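Local coordinates for protein TRAP-type C4-dicarboxylate:H+ symport system substrate-binding component DctP (PDB 4MX6) that probably captures C4-dicarboxylates such as succinate in the periplasm and delivers them to a TRAP-type membrane transporter, at residues 156-167 with 233-244. Sequence-based numbering, arbitrary orientation.
Sequences NGMKQFTANTPL and QSHITESNHGVL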
loop_
_atom_site.group_PDB
_atom_site.type_symbol
_atom_site.label_atom_id
_atom_site.label_comp_id
_atom_site.label_asym_id
_atom_site.label_seq_id
_atom_site.Cartn_x
_atom_site.Cartn_y
_atom_site.Cartn_z
ATOM N N ASN A 156 3.225 0.723 -5.144
ATOM C CA ASN A 156 4.139 -0.318 -4.698
ATOM C C ASN A 156 4.072 -1.480 -5.691
ATOM O O ASN A 156 4.984 -1.641 -6.504
ATOM C CB ASN A 156 3.906 -0.734 -3.251
ATOM C CG ASN A 156 5.021 -1.624 -2.741
ATOM O OD1 ASN A 156 5.536 -2.478 -3.481
ATOM N ND2 ASN A 156 5.434 -1.415 -1.504
ATOM N N GLY A 157 2.982 -2.243 -5.686
ATOM C CA GLY A 157 2.874 -3.359 -6.603
ATOM C C GLY A 157 1.677 -4.227 -6.314
ATOM O O GLY A 157 0.901 -3.945 -5.420
ATOM N N MET A 158 1.565 -5.321 -7.055
ATOM C CA MET A 158 0.537 -6.306 -6.780
ATOM C C MET A 158 0.978 -7.182 -5.611
ATOM O O MET A 158 2.160 -7.428 -5.416
ATOM C CB MET A 158 0.268 -7.164 -8.011
ATOM C CG MET A 158 -0.073 -6.380 -9.272
ATOM S SD MET A 158 -1.472 -5.262 -9.166
ATOM C CE MET A 158 -2.828 -6.431 -9.076
ATOM N N LYS A 159 0.021 -7.652 -4.826
ATOM C CA LYS A 159 0.290 -8.535 -3.699
ATOM C C LYS A 159 0.375 -9.999 -4.104
ATOM O O LYS A 159 -0.366 -10.456 -4.969
ATOM C CB LYS A 159 -0.810 -8.364 -2.636
ATOM C CG LYS A 159 -0.890 -6.954 -2.051
ATOM C CD LYS A 159 -1.952 -6.803 -0.971
ATOM C CE LYS A 159 -3.345 -7.012 -1.541
ATOM N NZ LYS A 159 -4.406 -6.693 -0.559
ATOM N N GLN A 160 1.279 -10.706 -3.424
ATOM C CA GLN A 160 1.445 -12.147 -3.498
ATOM C C GLN A 160 1.130 -12.732 -2.130
ATOM O O GLN A 160 1.378 -12.093 -1.106
ATOM C CB GLN A 160 2.898 -12.500 -3.848
ATOM C CG GLN A 160 3.553 -11.631 -4.903
ATOM C CD GLN A 160 2.753 -11.495 -6.185
ATOM O OE1 GLN A 160 1.960 -12.353 -6.534
ATOM N NE2 GLN A 160 2.979 -10.408 -6.905
ATOM N N PHE A 161 0.609 -13.958 -2.088
ATOM C CA PHE A 161 0.458 -14.662 -0.820
ATOM C C PHE A 161 1.779 -15.317 -0.397
ATOM O O PHE A 161 2.512 -15.847 -1.235
ATOM C CB PHE A 161 -0.551 -15.811 -0.934
ATOM C CG PHE A 161 -1.965 -15.404 -1.244
ATOM C CD1 PHE A 161 -2.688 -14.561 -0.404
ATOM C CD2 PHE A 161 -2.602 -15.934 -2.349
ATOM C CE1 PHE A 161 -4.012 -14.239 -0.692
ATOM C CE2 PHE A 161 -3.915 -15.625 -2.629
ATOM C CZ PHE A 161 -4.616 -14.774 -1.805
ATOM N N THR A 162 2.045 -15.332 0.904
ATOM C CA THR A 162 3.048 -16.239 1.451
ATOM C C THR A 162 2.412 -17.075 2.543
ATOM O O THR A 162 1.453 -16.645 3.202
ATOM C CB THR A 162 4.296 -15.506 2.008
ATOM O OG1 THR A 162 3.965 -14.788 3.202
ATOM C CG2 THR A 162 4.849 -14.533 0.992
ATOM N N ALA A 163 2.960 -18.276 2.726
ATOM C CA ALA A 163 2.573 -19.164 3.815
ATOM C C ALA A 163 3.634 -20.248 3.907
ATOM O O ALA A 163 4.702 -20.138 3.282
ATOM C CB ALA A 163 1.187 -19.759 3.551
ATOM N N ASN A 164 3.355 -21.302 4.672
ATOM C CA ASN A 164 4.271 -22.436 4.759
ATOM C C ASN A 164 3.750 -23.641 3.985
ATOM O O ASN A 164 4.118 -24.773 4.235
ATOM C CB ASN A 164 4.578 -22.738 6.221
ATOM C CG ASN A 164 5.244 -21.565 6.892
ATOM O OD1 ASN A 164 6.238 -21.044 6.389
ATOM N ND2 ASN A 164 4.686 -21.114 7.999
ATOM N N THR A 165 2.932 -23.343 2.979
ATOM C CA THR A 165 2.367 -24.334 2.077
ATOM C C THR A 165 1.992 -23.605 0.779
ATOM O O THR A 165 1.736 -22.403 0.802
ATOM C CB THR A 165 1.129 -24.987 2.717
ATOM O OG1 THR A 165 0.780 -26.185 2.007
ATOM C CG2 THR A 165 -0.048 -24.025 2.734
ATOM N N PRO A 166 1.991 -24.318 -0.364
ATOM C CA PRO A 166 1.521 -23.686 -1.603
ATOM C C PRO A 166 0.059 -23.297 -1.507
ATOM O O PRO A 166 -0.736 -24.010 -0.891
ATOM C CB PRO A 166 1.695 -24.782 -2.657
ATOM C CG PRO A 166 2.681 -25.719 -2.094
ATOM C CD PRO A 166 2.526 -25.669 -0.600
ATOM N N LEU A 167 -0.303 -22.194 -2.143
ATOM C CA LEU A 167 -1.692 -21.738 -2.150
ATOM C C LEU A 167 -2.264 -21.788 -3.577
ATOM O O LEU A 167 -2.770 -20.802 -4.135
ATOM C CB LEU A 167 -1.810 -20.357 -1.493
ATOM C CG LEU A 167 -1.415 -20.391 -0.001
ATOM C CD1 LEU A 167 -1.174 -18.990 0.524
ATOM C CD2 LEU A 167 -2.462 -21.103 0.835
ATOM N N GLN A 233 8.961 -17.956 5.641
ATOM C CA GLN A 233 7.810 -18.506 4.921
ATOM C C GLN A 233 8.342 -19.478 3.878
ATOM O O GLN A 233 9.163 -19.087 3.053
ATOM C CB GLN A 233 7.014 -17.395 4.228
ATOM C CG GLN A 233 6.405 -16.404 5.187
ATOM C CD GLN A 233 5.075 -16.894 5.722
ATOM O OE1 GLN A 233 4.029 -16.537 5.201
ATOM N NE2 GLN A 233 5.106 -17.695 6.770
ATOM N N SER A 234 7.879 -20.723 3.879
ATOM C CA SER A 234 8.433 -21.702 2.954
ATOM C C SER A 234 7.952 -21.558 1.504
ATOM O O SER A 234 8.624 -22.060 0.595
ATOM C CB SER A 234 8.182 -23.138 3.445
ATOM O OG SER A 234 6.798 -23.431 3.462
ATOM N N HIS A 235 6.805 -20.906 1.282
ATOM C CA HIS A 235 6.197 -20.847 -0.048
ATOM C C HIS A 235 5.599 -19.493 -0.350
ATOM O O HIS A 235 4.873 -18.932 0.467
ATOM C CB HIS A 235 5.090 -21.883 -0.148
ATOM C CG HIS A 235 5.598 -23.278 -0.220
ATOM N ND1 HIS A 235 5.903 -24.032 0.895
ATOM C CD2 HIS A 235 5.888 -24.049 -1.291
ATOM C CE1 HIS A 235 6.352 -25.211 0.509
ATOM N NE2 HIS A 235 6.356 -25.244 -0.812
ATOM N N ILE A 236 5.896 -18.977 -1.538
ATOM C CA ILE A 236 5.323 -17.716 -2.012
ATOM C C ILE A 236 4.527 -18.031 -3.258
ATOM O O ILE A 236 5.062 -18.582 -4.216
ATOM C CB ILE A 236 6.418 -16.683 -2.356
ATOM C CG1 ILE A 236 7.329 -16.468 -1.157
ATOM C CG2 ILE A 236 5.795 -15.365 -2.847
ATOM C CD1 ILE A 236 8.536 -15.596 -1.447
ATOM N N THR A 237 3.247 -17.698 -3.243
ATOM C CA THR A 237 2.369 -17.969 -4.360
ATOM C C THR A 237 2.148 -16.663 -5.131
ATOM O O THR A 237 1.699 -15.659 -4.568
ATOM C CB THR A 237 1.051 -18.573 -3.857
ATOM O OG1 THR A 237 1.314 -19.817 -3.187
ATOM C CG2 THR A 237 0.112 -18.851 -5.006
ATOM N N GLU A 238 2.540 -16.671 -6.400
ATOM C CA GLU A 238 2.458 -15.488 -7.255
ATOM C C GLU A 238 1.034 -15.325 -7.777
ATOM O O GLU A 238 0.710 -15.672 -8.906
ATOM C CB GLU A 238 3.476 -15.579 -8.391
ATOM C CG GLU A 238 3.624 -14.290 -9.197
ATOM C CD GLU A 238 4.889 -14.277 -10.057
ATOM O OE1 GLU A 238 5.584 -15.302 -10.123
ATOM O OE2 GLU A 238 5.202 -13.239 -10.667
ATOM N N SER A 239 0.204 -14.775 -6.908
ATOM C CA SER A 239 -1.222 -14.661 -7.099
ATOM C C SER A 239 -1.645 -13.320 -7.708
ATOM O O SER A 239 -2.701 -13.237 -8.321
ATOM C CB SER A 239 -1.881 -14.846 -5.741
ATOM O OG SER A 239 -1.208 -14.071 -4.765
ATOM N N ASN A 240 -0.855 -12.262 -7.505
ATOM C CA ASN A 240 -1.219 -10.925 -7.995
ATOM C C ASN A 240 -2.675 -10.596 -7.674
ATOM O O ASN A 240 -3.398 -10.055 -8.513
ATOM C CB ASN A 240 -0.959 -10.811 -9.500
ATOM C CG ASN A 240 0.508 -10.920 -9.842
ATOM O OD1 ASN A 240 1.336 -10.190 -9.306
ATOM N ND2 ASN A 240 0.839 -11.814 -10.762
ATOM N N HIS A 241 -3.106 -10.885 -6.449
ATOM C CA HIS A 241 -4.534 -10.937 -6.145
ATOM C C HIS A 241 -5.132 -9.613 -5.643
ATOM O O HIS A 241 -6.337 -9.531 -5.426
ATOM C CB HIS A 241 -4.811 -12.031 -5.122
ATOM C CG HIS A 241 -4.112 -11.789 -3.833
ATOM N ND1 HIS A 241 -2.823 -12.214 -3.598
ATOM C CD2 HIS A 241 -4.495 -11.095 -2.735
ATOM C CE1 HIS A 241 -2.449 -11.794 -2.404
ATOM N NE2 HIS A 241 -3.444 -11.107 -1.863
ATOM N N GLY A 242 -4.303 -8.588 -5.462
ATOM C CA GLY A 242 -4.783 -7.265 -5.082
ATOM C C GLY A 242 -3.653 -6.281 -5.249
ATOM O O GLY A 242 -2.512 -6.687 -5.489
ATOM N N VAL A 243 -3.944 -4.990 -5.133
ATOM C CA VAL A 243 -2.907 -3.966 -5.223
ATOM C C VAL A 243 -2.563 -3.416 -3.855
ATOM O O VAL A 243 -3.436 -3.228 -3.016
ATOM C CB VAL A 243 -3.306 -2.807 -6.190
ATOM C CG1 VAL A 243 -4.538 -2.033 -5.735
ATOM C CG2 VAL A 243 -2.145 -1.838 -6.388
ATOM N N LEU A 244 -1.265 -3.189 -3.642
ATOM C CA LEU A 244 -0.767 -2.387 -2.521
ATOM C C LEU A 244 -0.204 -1.108 -3.116
ATOM O O LEU A 244 0.859 -1.112 -3.726
ATOM C CB LEU A 244 0.324 -3.113 -1.729
ATOM C CG LEU A 244 1.129 -2.195 -0.742
ATOM C CD1 LEU A 244 0.258 -1.641 0.353
ATOM C CD2 LEU A 244 2.321 -2.915 -0.125
HETATM O O HOH W 1 -4.214 -3.924 -0.439
HETATM O O HOH W 2 2.226 -19.855 -0.530
#
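Phe-161 and Ala-163 pair with Thr-237 and His-235 as antiparallel hydrogen-bonded pairs, the axes of 160-163 and 235-237 running 4.7 Å apart at 158°. Pairing resumes in a second sheet at Met-158 with Val-243, non-hydrogen-bonded, followed by the hydrogen-bonded pair Gly-157 with Leu-244; between the two, 238-242 loops out of register, Glu-238 centring an inverse gamma turn. Each end carries a classic beta bulge, Asn-156 and Gly-157 facing Leu-244, Ser-234 and His-235 facing Ala-163. Gly-242 suits the narrow passage beside Lys-159, since a CB would clash with Lys-159 CE; its O accepts Lys-159 N at 2.8 Å, and Lys-159 O accepts His-241 N.

Side chains add to these backbone bonds. Bent at chi2 (-52°), Gln-160 brings its amide back to Asn-240: Gln-160 OE1 accepts Asn-240 N at 3.0 Å, and Gln-160 NE2 donates to Asn-240 OD1 at 2.9 Å from above the carbonyl plane, the two amides nearly perpendicular. With only a methyl group at Gln-160, as in alanine, Asn-240 N and OD1 would probably lose these partners and the loop be freer to shift.

This is the bilobal periplasmic binding protein fold of the TRAP family, and at the 244 end the contact borders the succinate site: Leu-244 lies near the ligand, and Asn-156 ND2 bonds Tyr-246 OH, a succinate-binding residue.

Flat rings suit this place because they can lie face to face: Phe-161 and His-241 form an offset stack, centroids 3.8 Å apart and planes at 9°. Ser-239 OG and Glu-218 fix the imidazole at ND1 and NE2; Glu-218 also salt-bridges Lys-159 NZ.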